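Long-range contacts in uncharacterized protein (Bacteroides ovatus, PDB 4DQA), which is of unknown function but probably binds carbohydrate, pairing an N-terminal beta-sandwich-like domain with a C-terminal domain of the concanavalin A-like lectin/glucanase superfamily: residues Met27-Val32 with Ile93-Ser98; Phe145-Ile150 with Ile266-Gly271; Val156-Ser161 with Phe256-Asp261; Tyr212-Pro217 with Glu244-Ser249; Arg287-Ala292 with Leu303-Ala308. One frame throughout, in Å; residues are numbered along the deposited sequence.

Contact 1: Met27-Val32 with Ile93-Ser98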
# COMPACT_ATOMS: atom_id res chain seq x y z
N MSE A 27 3.69 -5.05 -24.18
CA MSE A 27 2.92 -4.12 -24.98
C MSE A 27 3.84 -3.34 -25.91
O MSE A 27 5.04 -3.26 -25.67
CB MSE A 27 2.11 -3.17 -24.11
CG MSE A 27 2.93 -2.18 -23.36
SE MSE A 27 1.83 -0.71 -22.73
CE MSE A 27 1.36 0.07 -24.46
N THR A 28 3.27 -2.79 -26.97
CA THR A 28 4.03 -2.01 -27.93
C THR A 28 3.43 -0.63 -28.05
O THR A 28 2.22 -0.45 -27.91
CB THR A 28 4.04 -2.67 -29.32
OG1 THR A 28 2.69 -2.85 -29.77
CG2 THR A 28 4.74 -4.01 -29.27
N PHE A 29 4.29 0.36 -28.28
CA PHE A 29 3.83 1.69 -28.60
C PHE A 29 4.75 2.36 -29.63
O PHE A 29 5.88 1.91 -29.87
CB PHE A 29 3.69 2.54 -27.32
CG PHE A 29 5.00 2.83 -26.62
CD1 PHE A 29 5.74 3.95 -26.94
CD2 PHE A 29 5.47 1.99 -25.62
CE1 PHE A 29 6.93 4.23 -26.30
CE2 PHE A 29 6.66 2.28 -24.98
CZ PHE A 29 7.39 3.39 -25.32
N ASP A 30 4.24 3.43 -30.22
CA ASP A 30 4.91 4.14 -31.30
C ASP A 30 5.76 5.26 -30.74
O ASP A 30 5.35 5.96 -29.80
CB ASP A 30 3.87 4.72 -32.27
CG ASP A 30 3.09 3.64 -33.01
OD1 ASP A 30 3.62 2.52 -33.20
OD2 ASP A 30 1.94 3.92 -33.42
N LEU A 31 6.94 5.42 -31.31
CA LEU A 31 7.87 6.46 -30.94
C LEU A 31 8.18 7.28 -32.18
O LEU A 31 8.74 6.75 -33.17
CB LEU A 31 9.14 5.86 -30.37
CG LEU A 31 10.19 6.86 -29.91
CD1 LEU A 31 9.64 7.66 -28.74
CD2 LEU A 31 11.45 6.09 -29.54
N VAL A 32 7.84 8.57 -32.13
CA VAL A 32 8.02 9.50 -33.24
C VAL A 32 8.55 10.84 -32.75
O VAL A 32 8.02 11.42 -31.79
CB VAL A 32 6.68 9.73 -33.97
CG1 VAL A 32 6.82 10.73 -35.08
CG2 VAL A 32 6.15 8.42 -34.53
N ILE A 93 9.06 4.28 -35.12
CA ILE A 93 9.77 3.18 -34.50
C ILE A 93 8.82 2.53 -33.50
O ILE A 93 8.04 3.22 -32.85
CB ILE A 93 10.99 3.74 -33.73
CG1 ILE A 93 12.05 4.14 -34.73
CG2 ILE A 93 11.48 2.77 -32.66
CD1 ILE A 93 12.51 3.06 -35.57
N GLU A 94 8.85 1.21 -33.38
CA GLU A 94 8.00 0.52 -32.41
C GLU A 94 8.83 0.16 -31.19
O GLU A 94 9.90 -0.42 -31.30
CB GLU A 94 7.36 -0.74 -33.03
CG GLU A 94 6.30 -1.37 -32.20
CD GLU A 94 5.54 -2.45 -32.96
OE1 GLU A 94 5.94 -3.62 -32.87
OE2 GLU A 94 4.56 -2.11 -33.66
N VAL A 95 8.32 0.51 -30.01
CA VAL A 95 8.94 0.16 -28.75
C VAL A 95 8.16 -1.00 -28.14
O VAL A 95 6.93 -0.94 -28.03
CB VAL A 95 8.92 1.33 -27.76
CG1 VAL A 95 9.60 0.94 -26.45
CG2 VAL A 95 9.60 2.57 -28.35
N GLU A 96 8.87 -2.05 -27.77
CA GLU A 96 8.24 -3.19 -27.12
C GLU A 96 8.70 -3.27 -25.69
O GLU A 96 9.90 -3.33 -25.40
CB GLU A 96 8.62 -4.49 -27.84
CG GLU A 96 7.99 -5.73 -27.21
CD GLU A 96 8.70 -7.02 -27.60
OE1 GLU A 96 9.81 -7.29 -27.08
OE2 GLU A 96 8.15 -7.76 -28.44
N LEU A 97 7.73 -3.28 -24.79
CA LEU A 97 8.00 -3.35 -23.37
C LEU A 97 7.56 -4.72 -22.85
O LEU A 97 6.42 -5.12 -23.03
CB LEU A 97 7.25 -2.23 -22.65
CG LEU A 97 7.62 -1.89 -21.21
CD1 LEU A 97 9.11 -1.58 -21.04
CD2 LEU A 97 6.78 -0.71 -20.79
N SER A 98 8.49 -5.44 -22.22
CA SER A 98 8.18 -6.76 -21.69
C SER A 98 8.34 -6.79 -20.17
O SER A 98 8.69 -5.78 -19.56
CB SER A 98 9.09 -7.80 -22.32
OG SER A 98 10.44 -7.50 -22.05

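Contact 2: Phe145-Ile150 with Ile266-Gly271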
# COMPACT_ATOMS: atom_id res chain seq x y z
N PHE A 145 -13.48 -13.98 9.95
CA PHE A 145 -13.57 -14.17 11.39
C PHE A 145 -15.03 -14.39 11.73
O PHE A 145 -15.90 -13.59 11.39
CB PHE A 145 -13.04 -12.94 12.12
CG PHE A 145 -11.56 -12.79 12.01
CD1 PHE A 145 -11.00 -12.21 10.88
CD2 PHE A 145 -10.72 -13.26 13.01
CE1 PHE A 145 -9.65 -12.11 10.75
CE2 PHE A 145 -9.34 -13.13 12.90
CZ PHE A 145 -8.82 -12.56 11.75
N SER A 146 -15.28 -15.56 12.28
CA SER A 146 -16.56 -15.96 12.80
C SER A 146 -16.27 -16.91 13.95
O SER A 146 -16.49 -18.12 13.85
CB SER A 146 -17.35 -16.66 11.70
OG SER A 146 -18.62 -17.08 12.18
N ASN A 147 -15.78 -16.33 15.05
CA ASN A 147 -15.27 -17.08 16.20
C ASN A 147 -13.89 -17.71 15.90
O ASN A 147 -13.66 -18.90 16.10
CB ASN A 147 -16.26 -18.14 16.68
CG ASN A 147 -16.01 -18.54 18.13
OD1 ASN A 147 -15.57 -17.72 18.94
ND2 ASN A 147 -16.29 -19.79 18.45
N HIS A 148 -13.00 -16.87 15.40
CA HIS A 148 -11.62 -17.19 15.08
C HIS A 148 -10.67 -16.26 15.77
O HIS A 148 -10.92 -15.06 15.94
CB HIS A 148 -11.42 -17.14 13.55
CG HIS A 148 -12.24 -18.16 12.85
ND1 HIS A 148 -13.53 -17.93 12.46
CD2 HIS A 148 -12.00 -19.46 12.61
CE1 HIS A 148 -14.04 -19.03 11.94
NE2 HIS A 148 -13.12 -19.97 12.02
N TYR A 149 -9.53 -16.81 16.17
CA TYR A 149 -8.50 -16.08 16.88
C TYR A 149 -7.15 -16.30 16.22
O TYR A 149 -6.91 -17.34 15.57
CB TYR A 149 -8.39 -16.55 18.34
CG TYR A 149 -7.89 -17.96 18.49
CD1 TYR A 149 -6.53 -18.23 18.57
CD2 TYR A 149 -8.77 -19.03 18.57
CE1 TYR A 149 -6.07 -19.53 18.69
CE2 TYR A 149 -8.28 -20.35 18.70
CZ TYR A 149 -6.94 -20.56 18.75
OH TYR A 149 -6.44 -21.86 18.86
N ILE A 150 -6.26 -15.32 16.40
CA ILE A 150 -4.84 -15.51 16.27
C ILE A 150 -4.19 -15.08 17.56
O ILE A 150 -4.36 -13.93 17.98
CB ILE A 150 -4.24 -14.72 15.11
CG1 ILE A 150 -4.99 -14.96 13.81
CG2 ILE A 150 -2.78 -15.08 14.94
CD1 ILE A 150 -4.54 -14.07 12.68
N ILE A 266 -5.77 -11.46 18.06
CA ILE A 266 -6.52 -10.85 16.97
C ILE A 266 -7.83 -11.60 16.84
O ILE A 266 -7.87 -12.84 16.84
CB ILE A 266 -5.74 -10.94 15.63
CG1 ILE A 266 -4.44 -10.15 15.75
CG2 ILE A 266 -6.59 -10.43 14.47
CD1 ILE A 266 -3.40 -10.51 14.69
N GLY A 267 -8.95 -10.88 16.80
CA GLY A 267 -10.23 -11.45 16.42
C GLY A 267 -11.08 -12.08 17.50
O GLY A 267 -12.29 -12.19 17.31
N ARG A 268 -10.47 -12.54 18.60
CA ARG A 268 -11.19 -13.29 19.64
C ARG A 268 -10.20 -13.51 20.77
O ARG A 268 -9.05 -13.84 20.50
CB ARG A 268 -11.67 -14.64 19.08
CG ARG A 268 -12.20 -15.63 20.09
CD ARG A 268 -12.51 -16.96 19.44
NE ARG A 268 -12.89 -17.98 20.41
CZ ARG A 268 -13.00 -19.28 20.15
NH1 ARG A 268 -12.72 -19.74 18.93
NH2 ARG A 268 -13.37 -20.11 21.12
N ILE A 269 -10.62 -13.24 22.01
CA ILE A 269 -9.76 -13.37 23.18
C ILE A 269 -9.98 -14.79 23.67
O ILE A 269 -10.78 -15.06 24.58
CB ILE A 269 -10.06 -12.35 24.28
CG1 ILE A 269 -10.19 -10.95 23.68
CG2 ILE A 269 -8.92 -12.37 25.28
CD1 ILE A 269 -10.84 -9.95 24.65
N TYR A 270 -9.30 -15.73 23.04
CA TYR A 270 -9.60 -17.15 23.28
C TYR A 270 -9.37 -17.53 24.75
O TYR A 270 -8.31 -17.26 25.30
CB TYR A 270 -8.69 -17.97 22.36
CG TYR A 270 -8.91 -19.48 22.33
CD1 TYR A 270 -10.16 -20.05 22.43
CD2 TYR A 270 -7.82 -20.33 22.13
CE1 TYR A 270 -10.32 -21.46 22.39
CE2 TYR A 270 -7.99 -21.70 22.07
CZ TYR A 270 -9.24 -22.23 22.18
OH TYR A 270 -9.42 -23.61 22.14
N GLY A 271 -10.37 -18.15 25.35
CA GLY A 271 -10.24 -18.63 26.73
C GLY A 271 -10.47 -17.58 27.80
O GLY A 271 -10.31 -17.87 28.99
O HOH W 1 -13.83 -14.09 15.56
O HOH W 2 -7.98 -24.06 19.21

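Contact 3: Val156-Ser161 with Phe256-Asp261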
# COMPACT_ATOMS: atom_id res chain seq x y z
N VAL A 156 10.56 -11.88 23.45
CA VAL A 156 10.71 -11.65 24.88
C VAL A 156 11.19 -10.25 25.18
O VAL A 156 12.08 -9.72 24.50
CB VAL A 156 11.65 -12.65 25.55
CG1 VAL A 156 13.09 -12.51 25.02
CG2 VAL A 156 11.63 -12.43 27.05
N GLY A 157 10.58 -9.66 26.20
CA GLY A 157 10.93 -8.33 26.64
C GLY A 157 10.44 -7.26 25.70
O GLY A 157 10.86 -6.11 25.80
N THR A 158 9.55 -7.62 24.78
CA THR A 158 8.95 -6.59 23.97
C THR A 158 8.22 -5.68 24.92
O THR A 158 7.44 -6.13 25.79
CB THR A 158 7.99 -7.15 22.91
OG1 THR A 158 8.76 -7.82 21.89
CG2 THR A 158 7.22 -6.03 22.23
N PHE A 159 8.47 -4.40 24.74
CA PHE A 159 7.77 -3.40 25.48
C PHE A 159 7.53 -2.31 24.47
O PHE A 159 8.46 -1.68 23.97
CB PHE A 159 8.59 -2.92 26.67
CG PHE A 159 7.87 -1.98 27.57
CD1 PHE A 159 6.92 -2.44 28.47
CD2 PHE A 159 8.12 -0.63 27.50
CE1 PHE A 159 6.24 -1.57 29.29
CE2 PHE A 159 7.44 0.26 28.32
CZ PHE A 159 6.50 -0.21 29.21
N PHE A 160 6.28 -2.14 24.09
CA PHE A 160 5.96 -1.12 23.15
C PHE A 160 5.83 0.19 23.91
O PHE A 160 5.00 0.32 24.81
CB PHE A 160 4.64 -1.44 22.45
CG PHE A 160 4.71 -2.61 21.48
CD1 PHE A 160 5.70 -2.70 20.52
CD2 PHE A 160 3.75 -3.61 21.53
CE1 PHE A 160 5.74 -3.77 19.62
CE2 PHE A 160 3.79 -4.68 20.64
CZ PHE A 160 4.78 -4.75 19.68
N SER A 161 6.66 1.17 23.56
CA SER A 161 6.50 2.50 24.11
C SER A 161 5.63 3.26 23.15
O SER A 161 4.44 3.44 23.41
CB SER A 161 7.86 3.17 24.35
OG SER A 161 8.68 3.10 23.20
N PHE A 256 3.60 -0.51 27.17
CA PHE A 256 2.91 -1.68 27.69
C PHE A 256 3.59 -2.96 27.21
O PHE A 256 4.29 -2.98 26.19
CB PHE A 256 1.42 -1.69 27.30
CG PHE A 256 1.15 -2.08 25.86
CD1 PHE A 256 1.27 -1.16 24.83
CD2 PHE A 256 0.74 -3.37 25.54
CE1 PHE A 256 0.99 -1.53 23.52
CE2 PHE A 256 0.45 -3.73 24.24
CZ PHE A 256 0.59 -2.81 23.23
N ASP A 257 3.42 -4.01 28.01
CA ASP A 257 3.90 -5.34 27.70
C ASP A 257 2.79 -6.11 26.99
O ASP A 257 1.80 -6.50 27.62
CB ASP A 257 4.24 -6.03 29.02
CG ASP A 257 4.65 -7.47 28.84
OD1 ASP A 257 4.74 -7.90 27.67
OD2 ASP A 257 4.90 -8.15 29.86
N PRO A 258 2.93 -6.33 25.66
CA PRO A 258 1.84 -7.00 24.93
C PRO A 258 1.64 -8.45 25.34
O PRO A 258 0.61 -9.07 25.05
CB PRO A 258 2.28 -6.93 23.48
CG PRO A 258 3.80 -6.92 23.57
CD PRO A 258 4.08 -6.06 24.78
N ASN A 259 2.64 -9.02 25.98
CA ASN A 259 2.58 -10.40 26.37
C ASN A 259 1.99 -10.60 27.75
O ASN A 259 1.86 -11.73 28.21
CB ASN A 259 4.00 -11.03 26.29
CG ASN A 259 4.59 -11.06 24.87
OD1 ASN A 259 3.87 -11.14 23.87
ND2 ASN A 259 5.91 -11.00 24.78
N SER A 260 1.62 -9.52 28.44
CA SER A 260 1.12 -9.70 29.79
C SER A 260 -0.25 -10.38 29.81
O SER A 260 -1.06 -10.28 28.88
CB SER A 260 1.20 -8.42 30.67
OG SER A 260 0.70 -7.26 30.04
N ASP A 261 -0.46 -11.13 30.88
CA ASP A 261 -1.63 -11.96 31.05
C ASP A 261 -1.81 -12.99 29.93
O ASP A 261 -0.90 -13.78 29.62
CB ASP A 261 -2.86 -11.06 31.21
CG ASP A 261 -2.63 -9.97 32.23
OD1 ASP A 261 -1.87 -10.22 33.19
OD2 ASP A 261 -3.22 -8.88 32.09
O HOH W 3 7.05 -8.56 26.53

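Contact 4: Tyr212-Pro217 with Glu244-Ser249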
# COMPACT_ATOMS: atom_id res chain seq x y z
N TYR A 212 -10.46 5.35 25.75
CA TYR A 212 -11.25 6.40 25.13
C TYR A 212 -11.88 5.85 23.87
O TYR A 212 -11.53 4.76 23.42
CB TYR A 212 -10.41 7.65 24.84
CG TYR A 212 -9.34 7.51 23.77
CD1 TYR A 212 -8.10 6.95 24.08
CD2 TYR A 212 -9.55 7.97 22.48
CE1 TYR A 212 -7.11 6.84 23.10
CE2 TYR A 212 -8.56 7.86 21.50
CZ TYR A 212 -7.35 7.29 21.82
OH TYR A 212 -6.36 7.20 20.85
N ARG A 213 -12.81 6.60 23.31
CA ARG A 213 -13.60 6.13 22.19
C ARG A 213 -13.95 7.22 21.20
O ARG A 213 -13.81 8.42 21.49
CB ARG A 213 -14.89 5.47 22.70
CG ARG A 213 -15.82 6.44 23.42
CD ARG A 213 -17.13 5.73 23.71
NE ARG A 213 -18.09 6.46 24.53
CZ ARG A 213 -18.87 7.44 24.07
NH1 ARG A 213 -18.74 7.85 22.79
NH2 ARG A 213 -19.75 8.03 24.89
N VAL A 214 -14.37 6.81 20.01
CA VAL A 214 -14.83 7.73 18.99
C VAL A 214 -16.26 8.24 19.26
O VAL A 214 -16.87 7.88 20.27
CB VAL A 214 -14.74 7.12 17.60
CG1 VAL A 214 -13.29 6.70 17.33
CG2 VAL A 214 -15.69 5.91 17.47
N THR A 215 -16.78 9.07 18.35
CA THR A 215 -18.07 9.71 18.56
C THR A 215 -19.09 9.49 17.42
O THR A 215 -20.13 10.13 17.39
CB THR A 215 -17.86 11.22 18.86
OG1 THR A 215 -17.12 11.80 17.81
CG2 THR A 215 -17.07 11.41 20.15
N LYS A 216 -18.78 8.55 16.52
CA LYS A 216 -19.66 8.16 15.42
C LYS A 216 -19.60 6.64 15.28
O LYS A 216 -18.55 6.09 15.52
CB LYS A 216 -19.16 8.78 14.12
CG LYS A 216 -19.02 10.29 14.15
CD LYS A 216 -18.54 10.82 12.81
CE LYS A 216 -17.06 10.56 12.61
NZ LYS A 216 -16.20 11.60 13.24
N PRO A 217 -20.71 5.99 14.84
CA PRO A 217 -20.66 4.53 14.64
C PRO A 217 -20.04 4.10 13.31
O PRO A 217 -19.99 4.88 12.35
CB PRO A 217 -22.14 4.14 14.67
CG PRO A 217 -22.86 5.36 14.12
CD PRO A 217 -22.07 6.53 14.63
N GLU A 244 -8.49 9.62 8.81
CA GLU A 244 -8.95 10.79 9.55
C GLU A 244 -8.93 10.52 11.06
O GLU A 244 -9.39 9.48 11.52
CB GLU A 244 -10.37 11.19 9.15
CG GLU A 244 -10.58 11.55 7.68
CD GLU A 244 -12.04 11.86 7.37
OE1 GLU A 244 -12.60 12.79 8.00
OE2 GLU A 244 -12.64 11.18 6.51
N LYS A 245 -8.43 11.47 11.85
CA LYS A 245 -8.41 11.27 13.29
C LYS A 245 -9.82 11.44 13.83
O LYS A 245 -10.41 12.52 13.69
CB LYS A 245 -7.45 12.27 13.97
CG LYS A 245 -7.24 12.02 15.46
CD LYS A 245 -6.07 12.84 16.02
CE LYS A 245 -5.86 12.55 17.50
NZ LYS A 245 -4.76 13.36 18.10
N TRP A 246 -10.37 10.38 14.42
CA TRP A 246 -11.75 10.39 14.95
C TRP A 246 -11.80 10.62 16.44
O TRP A 246 -12.85 10.96 17.00
CB TRP A 246 -12.44 9.06 14.65
CG TRP A 246 -13.09 8.97 13.30
CD1 TRP A 246 -12.72 9.63 12.18
CD2 TRP A 246 -14.22 8.16 12.93
NE1 TRP A 246 -13.55 9.30 11.13
CE2 TRP A 246 -14.49 8.41 11.57
CE3 TRP A 246 -15.05 7.27 13.63
CZ2 TRP A 246 -15.53 7.79 10.88
CZ3 TRP A 246 -16.08 6.65 12.94
CH2 TRP A 246 -16.32 6.92 11.58
N ALA A 247 -10.68 10.41 17.11
CA ALA A 247 -10.60 10.64 18.54
C ALA A 247 -9.16 10.67 18.98
O ALA A 247 -8.27 10.11 18.34
CB ALA A 247 -11.35 9.58 19.29
N GLY A 248 -8.92 11.37 20.08
CA GLY A 248 -7.60 11.39 20.65
C GLY A 248 -7.63 11.51 22.15
O GLY A 248 -8.65 11.85 22.76
N SER A 249 -6.48 11.21 22.74
CA SER A 249 -6.28 11.44 24.16
C SER A 249 -4.80 11.66 24.45
O SER A 249 -3.96 11.76 23.52
CB SER A 249 -6.83 10.26 24.97
OG SER A 249 -7.03 10.65 26.32
O HOH W 4 -15.33 10.38 16.17

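Contact 5: Arg287-Ala292 with Leu303-Ala308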
# COMPACT_ATOMS: atom_id res chain seq x y z
N ARG A 287 -1.65 -5.02 11.07
CA ARG A 287 -0.26 -4.71 11.43
C ARG A 287 -0.11 -4.20 12.83
O ARG A 287 -0.97 -3.49 13.34
CB ARG A 287 0.33 -3.66 10.49
CG ARG A 287 0.06 -3.93 9.01
CD ARG A 287 0.61 -2.79 8.15
NE ARG A 287 0.09 -2.91 6.78
CZ ARG A 287 -0.25 -1.90 6.02
NH1 ARG A 287 -0.13 -0.65 6.44
NH2 ARG A 287 -0.71 -2.13 4.80
N VAL A 288 1.04 -4.50 13.42
CA VAL A 288 1.46 -3.85 14.66
C VAL A 288 2.84 -3.27 14.41
O VAL A 288 3.70 -3.96 13.86
CB VAL A 288 1.57 -4.82 15.82
CG1 VAL A 288 2.07 -4.09 17.08
CG2 VAL A 288 0.22 -5.46 16.13
N TRP A 289 3.04 -2.02 14.79
CA TRP A 289 4.33 -1.36 14.65
C TRP A 289 4.83 -0.95 16.01
O TRP A 289 4.05 -0.60 16.90
CB TRP A 289 4.20 -0.07 13.83
CG TRP A 289 3.66 -0.20 12.45
CD1 TRP A 289 2.34 -0.33 12.10
CD2 TRP A 289 4.40 -0.14 11.23
NE1 TRP A 289 2.23 -0.38 10.73
CE2 TRP A 289 3.48 -0.25 10.17
CE3 TRP A 289 5.77 -0.02 10.92
CZ2 TRP A 289 3.87 -0.25 8.83
CZ3 TRP A 289 6.15 -0.03 9.58
CH2 TRP A 289 5.21 -0.14 8.56
N SER A 290 6.16 -0.91 16.15
CA SER A 290 6.80 -0.40 17.36
C SER A 290 7.16 1.09 17.27
O SER A 290 8.08 1.57 17.95
CB SER A 290 8.05 -1.23 17.64
OG SER A 290 8.94 -1.16 16.54
N VAL A 291 6.44 1.81 16.41
CA VAL A 291 6.50 3.26 16.32
C VAL A 291 5.09 3.80 16.17
O VAL A 291 4.17 3.03 15.83
CB VAL A 291 7.32 3.72 15.09
CG1 VAL A 291 8.74 3.21 15.21
CG2 VAL A 291 6.68 3.24 13.78
N ALA A 292 4.91 5.09 16.42
CA ALA A 292 3.66 5.76 16.12
C ALA A 292 3.71 6.18 14.66
O ALA A 292 4.47 7.08 14.29
CB ALA A 292 3.45 6.98 17.03
N LEU A 303 -3.20 -0.07 1.87
CA LEU A 303 -3.38 -1.32 1.11
C LEU A 303 -2.19 -2.24 1.08
O LEU A 303 -2.29 -3.38 0.61
CB LEU A 303 -3.77 -1.02 -0.35
CG LEU A 303 -5.01 -0.17 -0.56
CD1 LEU A 303 -5.21 0.05 -2.04
CD2 LEU A 303 -6.25 -0.80 0.07
N GLY A 304 -1.04 -1.79 1.55
CA GLY A 304 0.15 -2.61 1.50
C GLY A 304 1.39 -1.90 1.98
O GLY A 304 1.53 -0.69 1.81
N VAL A 305 2.29 -2.66 2.60
CA VAL A 305 3.60 -2.15 2.98
C VAL A 305 4.64 -3.25 2.77
O VAL A 305 4.29 -4.42 2.68
CB VAL A 305 3.56 -1.60 4.45
CG1 VAL A 305 3.67 -2.72 5.49
CG2 VAL A 305 4.63 -0.56 4.67
N ASP A 306 5.92 -2.88 2.70
CA ASP A 306 6.97 -3.86 2.55
C ASP A 306 7.07 -4.63 3.87
O ASP A 306 7.24 -4.03 4.93
CB ASP A 306 8.28 -3.11 2.30
CG ASP A 306 9.46 -4.01 2.01
OD1 ASP A 306 9.43 -5.23 2.30
OD2 ASP A 306 10.46 -3.47 1.46
N PRO A 307 6.98 -5.96 3.81
CA PRO A 307 7.08 -6.71 5.07
C PRO A 307 8.44 -6.66 5.74
O PRO A 307 8.54 -7.06 6.90
CB PRO A 307 6.74 -8.14 4.67
CG PRO A 307 6.91 -8.21 3.21
CD PRO A 307 6.73 -6.84 2.65
N ALA A 308 9.45 -6.19 5.02
CA ALA A 308 10.79 -5.99 5.56
C ALA A 308 10.94 -4.68 6.35
O ALA A 308 12.03 -4.40 6.87
CB ALA A 308 11.80 -6.03 4.41

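Contact 1: Met27-Val32 with Ile93-Ser98
The F29 ring carries V95 on one face: CB of V95 stands 3.7 Å from the ring centroid, 18° off the normal, a CH-pi contact displaced toward the ring's rim. This pair sits in an antiparallel strand pairing of the N-terminal, E-set-related domain, a good example of how backbone register decides which side chains become neighbours. Strands 27-31 and 93-97 run at 150° to each other. M27, F29 and L31 form hydrogen-bonded pairs with L97, V95 and I93, and six backbone bonds result; V95 N to F29 O spans 2.8 Å. F29, L31 and V95 share the face that packs on F131 and F133 of strand 128-135 in the second sheet; strand 74-76 extends the sheet beyond 93-97, where V95 touches V74 and L76. The other face, with T28, D30, E94 and E96, is polar and largely exposed. F29 has CG between its backbone N and carbonyl carbon (chi1 66°), which lays the ring alongside V95, where F29 CZ comes within 3.5 Å of V95 CG1.

Contact 2: Phe145-Ile150 with Ile266-Gly271
The carbonyl oxygen of I150 accepts from the backbone N of I266 at 2.8 Å, and the amide of I150 returns the bond to I266 O at 3.0 Å. They form an antiparallel hydrogen-bonded pair, CB facing CB, and I266 also reaches M283 and L314. Beyond it the backbones stay close, the CA atoms of Y149 and R268 4.8 Å apart, but make no further direct hydrogen bond, and side chains carry the rest. The rings of Y149 and Y270 make an offset stack, centroids 4.3 Å apart and planes at 12°, with Y270 CD2 over the Y149 face near its rim. A water lies 2.7 Å from Y149 OH and 3.3 Å from Y270 OH.

The R268 chain is extended from CG to NE, CG anti to the backbone N (chi1 170°). In one of the two conformers of N147, OD1 lies over one face of the guanidinium; the Y270 ring approaches the opposite face, while R268 NH1 gives N147 O a weak bond of 3.1 Å. The firmer partner of the guanidinium is E276, in a salt bridge with NH2. G267, at positive phi, lies against the F145 ring, its CA 3.9 Å from F145 CD2. The arrangement illustrates an edge-strand pairing in the concanavalin A-like domain that ends after one bridge and continues as side-chain packing of the loop after strand 264-266.

Contact 3: Val156-Ser161 with Phe256-Asp261
F256 and F160 bury more surface here than any other residue, with P258 next. Their backbones meet in a single antiparallel bridge: F160 N donates to F256 O at 3.0 Å and F256 N to F160 O at 2.9 Å. This joins the loops leading into strands 163-171 and 264-266.

The F160 and F256 rings lie obliquely, planes at 53°, and CZ of F256 comes in at the edge of the F160 ring, 3.7 Å from F160 CD2. CG of F256 stands between its backbone N and carbonyl carbon (chi1 76°), a rotation that turns the ring back toward F160. P258 crosses the F160 side chain at about a right angle, with CG 3.7 Å from F160 CE2, and its ring also meets CG2 of T158. F154 and F163 add edge-to-face partners to F160 and F256 respectively, extending the aromatic cluster. The F159 ring lies over the backbone, one face covering F256 N.

Beside the aromatic groups, a water donates to both T158 O, at 2.6 Å, and D257 OD1, at 2.7 Å, and D257 OD1 also accepts from N259 N in an Asx turn within the type I turn 257-260. The loops are thus joined by one pair of backbone bonds and by buried F160, F256 and P258, while D257 shapes its own turn and reaches the other loop through water.

Contact 4: Tyr212-Pro217 with Glu244-Ser249
The chain from Y212 to P217 runs nearly antiparallel to W246-S249, their end-to-end directions 169° apart, yet the two touch through side chains and not through direct backbone pairing. The W246 end is a classic beta bulge, W246 and A247 both facing I239 of the adjoining strand in the concanavalin A-like domain. In one of its two conformers K216 has CG anti to the carbonyl carbon (chi1 -56°), and bends at chi3 and chi4 fold the lysine over the indole. Its CE stands 3.5 Å from the centroid of the W246 six-membered ring, 12° off the normal. The ammonium NZ continues over the five-membered ring, 3.9 Å from that centroid, in a cation-pi contact. V214 comes to the indole at its edge, and its CG1 packs on W246 CB at 3.7 Å.

Farther along, S249 CB lies over one face of the Y212 ring, 3.9 Å from the centroid, while A247 CB sits at the ring's edge. The phenol oxygen of Y212 is hydrogen-bonded to T237. One water ties the lysine end together: T215 N and K216 NZ donate to it, and it donates to W246 O at 2.7 Å.

Contact 5: Arg287-Ala292 with Leu303-Ala308
From strand 282-289, R287 CB carries CG anti to the carbonyl carbon, beside the backbone N (chi1 -46°), and the chain then runs extended to NE toward V305. CD comes within 4.1 Å of V305 CG1 and NE within 3.8 Å of the same methyl. CZ follows at 4.0 Å from V305 CG1, which, in one of the two V305 conformers, lies over one face of the guanidinium, displaced toward its rim. At the tip G304 N lies near the guanidinium plane, 3.3 Å from R287 NH2; both are donors, so no bond forms. The bonds of the tip go elsewhere, NH2 to E285 in a salt bridge and to N301 O, NH1 to E166 in a second salt bridge.

The second methyl of V305 turns to W289. CG2 lies at the edge of the indole, near its plane, 4.0 Å from W289 CH2, and the two side chains meet from opposite directions. W289 NE1 is held by E166, the same carboxylate that pairs with R287, and L312 touches all three side chains. Together the two carboxylates probably balance the charge of the buried guanidinium, while V305 meets one face.

Overall arrangement
The five contacts show how chemistry follows place in the fold. Contacts 1, 2, 3 and 5 are partly buried; contact 4 lies at the surface. Contact 1 stands alone in the N-terminal domain, its centre 38 Å or more from the others, and is the one built on regular strand pairing. Contacts 2 and 3 each have one two-bond bridge, in contact 2 between the ends of two strands and in contact 3 between loops. Contact 4 relies on a lysine over an indole and a shared water, contact 5 on charge beside apolar packing. Contacts 3 and 5 touch, F160 CZ lying 3.8 Å from V288 CG1, while contacts 2 and 5 hold neighbouring strands, 141-146 and 282-289, of one sheet.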